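Local coordinates for protein 2-dehydropantoate 2-reductase (Enterococcus faecium DO, PDB 5X20) that probably catalyses the NADPH-dependent reduction of ketopantoate to pantoate in pantothenate biosynthesis, and binds NAD(+) in a Rossmann-type domain, at residues L17-S22 with D165-S170. Sequence-based numbering, arbitrary orientation.
Sequences LMLHQS and DKLSES
Met18 begins the contact against the backbone of Ser170. Its CB and its terminal CE each lie 3.7 Å from Ser170 O. The chain runs extended as far as SD and then bends (chi3 79°), which brings the methyl back to that carbonyl oxygen. The carbonyl of Met18 takes part too, with Met18 O 3.5 Å from Ser170 CB. The Met18 side chain also touches Phe48 of strand 44-48.

Leu19 and Ser170 have the nearest CA atoms of the two segments, 5.4 Å apart. The CD2 branch of Leu19 does the touching. Leu19 CD2 lies 3.4 Å from Ser170 OG and meets the CD2 methyl of Leu167 at 4.1 Å, a methyl-to-methyl contact. Leu19 also packs on Val26 of strand 25-30.

The first segment lies at the C-terminal end of helix 10-21, the helix after the first strand of the Rossmann-type domain. The glycine-rich turn before this helix is consistent with a GxGxxG dinucleotide-binding motif, and Ala10 and Met11 at the start of the helix bind NAD(+). The second segment lies at the C-terminal end of helix 157-168, on the way to edge strand 174-176. The contact thus joins the ends of two helices of this domain. The side chain of Met18 is still about 12 Å from the bound NAD.

Ser22 turns its CB toward the 165-170 segment. With chi1 at -65°, Ser22 OG is placed to give a weak hydrogen bond to Ser170 OG, 3.2 Å away. Ser22 CB lies equally close to Ser170 OG, so the contact is as much packing as polar. Ser22 is exposed, whereas Ser170 is buried between Met18, Leu19 and Ser22 and also touches Asn24.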
loop_
_atom_site.group_PDB
_atom_site.type_symbol
_atom_site.label_atom_id
_atom_site.label_comp_id
_atom_site.label_asym_id
_atom_site.label_seq_id
_atom_site.Cartn_x
_atom_site.Cartn_y
_atom_site.Cartn_z
ATOM N N LEU A 17 26.898 24.036 -0.556
ATOM C CA LEU A 17 27.075 24.893 -1.703
ATOM C C LEU A 17 26.687 26.332 -1.349
ATOM O O LEU A 17 27.475 27.258 -1.545
ATOM C CB LEU A 17 26.150 24.415 -2.820
ATOM C CG LEU A 17 26.731 23.821 -4.101
ATOM C CD1 LEU A 17 25.781 24.110 -5.253
ATOM C CD2 LEU A 17 28.115 24.378 -4.393
ATOM N N MET A 18 25.466 26.516 -0.843
ATOM C CA MET A 18 24.976 27.850 -0.488
ATOM C C MET A 18 25.818 28.493 0.587
ATOM O O MET A 18 26.149 29.669 0.468
ATOM C CB MET A 18 23.504 27.801 -0.072
ATOM C CG MET A 18 22.617 27.501 -1.252
ATOM S SD MET A 18 20.894 27.068 -0.904
ATOM C CE MET A 18 20.211 28.678 -0.598
ATOM N N LEU A 19 26.233 27.726 1.594
ATOM C CA LEU A 19 27.081 28.290 2.625
ATOM C C LEU A 19 28.473 28.669 2.088
ATOM O O LEU A 19 29.052 29.695 2.480
ATOM C CB LEU A 19 27.213 27.353 3.803
ATOM C CG LEU A 19 25.947 27.267 4.641
ATOM C CD1 LEU A 19 25.973 25.979 5.469
ATOM C CD2 LEU A 19 25.745 28.478 5.544
ATOM N N HIS A 20 28.986 27.874 1.158
ATOM C CA HIS A 20 30.269 28.158 0.519
ATOM C C HIS A 20 30.189 29.396 -0.392
ATOM O O HIS A 20 31.088 30.222 -0.391
ATOM C CB HIS A 20 30.734 26.928 -0.257
ATOM C CG HIS A 20 31.901 27.163 -1.165
ATOM N ND1 HIS A 20 33.210 27.053 -0.729
ATOM C CD2 HIS A 20 31.962 27.437 -2.494
ATOM C CE1 HIS A 20 34.026 27.264 -1.748
ATOM N NE2 HIS A 20 33.291 27.508 -2.825
ATOM N N GLN A 21 29.109 29.541 -1.145
ATOM C CA GLN A 21 28.967 30.677 -2.058
ATOM C C GLN A 21 28.901 32.012 -1.331
ATOM O O GLN A 21 29.100 33.039 -1.942
ATOM C CB GLN A 21 27.740 30.522 -2.952
ATOM C CG GLN A 21 27.999 29.536 -4.078
ATOM C CD GLN A 21 26.785 29.204 -4.929
ATOM O OE1 GLN A 21 25.642 29.541 -4.584
ATOM N NE2 GLN A 21 27.027 28.523 -6.054
ATOM N N SER A 22 28.620 32.004 -0.035
ATOM C CA SER A 22 28.608 33.237 0.744
ATOM C C SER A 22 29.909 33.456 1.487
ATOM O O SER A 22 29.990 34.354 2.303
ATOM C CB SER A 22 27.457 33.204 1.751
ATOM O OG SER A 22 26.211 33.181 1.075
ATOM N N ASP A 165 20.187 33.512 11.754
ATOM C CA ASP A 165 20.637 34.681 10.959
ATOM C C ASP A 165 21.797 34.311 10.027
ATOM O O ASP A 165 21.793 34.661 8.847
ATOM C CB ASP A 165 21.046 35.868 11.856
ATOM C CG ASP A 165 19.856 36.533 12.529
ATOM O OD1 ASP A 165 18.725 36.437 12.020
ATOM O OD2 ASP A 165 20.071 37.174 13.583
ATOM N N LYS A 166 22.764 33.581 10.563
ATOM C CA LYS A 166 23.887 33.122 9.779
ATOM C C LYS A 166 23.476 32.308 8.546
ATOM O O LYS A 166 24.014 32.523 7.439
ATOM C CB LYS A 166 24.837 32.343 10.658
ATOM C CG LYS A 166 26.073 31.911 9.895
ATOM C CD LYS A 166 27.304 32.769 10.188
ATOM C CE LYS A 166 28.414 32.533 9.173
ATOM N NZ LYS A 166 28.545 33.618 8.172
ATOM N N LEU A 167 22.538 31.386 8.731
ATOM C CA LEU A 167 22.064 30.568 7.621
ATOM C C LEU A 167 21.336 31.454 6.641
ATOM O O LEU A 167 21.445 31.271 5.420
ATOM C CB LEU A 167 21.147 29.448 8.106
ATOM C CG LEU A 167 21.808 28.459 9.051
ATOM C CD1 LEU A 167 20.760 27.536 9.648
ATOM C CD2 LEU A 167 22.901 27.656 8.347
ATOM N N SER A 168 20.580 32.406 7.179
ATOM C CA SER A 168 19.839 33.344 6.337
ATOM C C SER A 168 20.772 34.236 5.462
ATOM O O SER A 168 20.466 34.517 4.314
ATOM C CB SER A 168 18.916 34.179 7.179
ATOM O OG SER A 168 17.835 33.379 7.613
ATOM N N GLU A 169 21.931 34.575 5.994
ATOM C CA GLU A 169 22.950 35.279 5.225
ATOM C C GLU A 169 23.443 34.487 4.006
ATOM O O GLU A 169 24.038 35.091 3.091
ATOM C CB GLU A 169 24.110 35.653 6.139
ATOM C CG GLU A 169 23.781 36.785 7.078
ATOM C CD GLU A 169 24.813 36.981 8.174
ATOM O OE1 GLU A 169 25.907 36.367 8.094
ATOM O OE2 GLU A 169 24.491 37.713 9.150
ATOM N N SER A 170 23.240 33.151 3.975
ATOM C CA SER A 170 23.576 32.370 2.774
ATOM C C SER A 170 22.346 32.056 1.918
ATOM O O SER A 170 22.385 31.142 1.119
ATOM C CB SER A 170 24.336 31.094 3.143
ATOM O OG SER A 170 25.641 31.383 3.686
#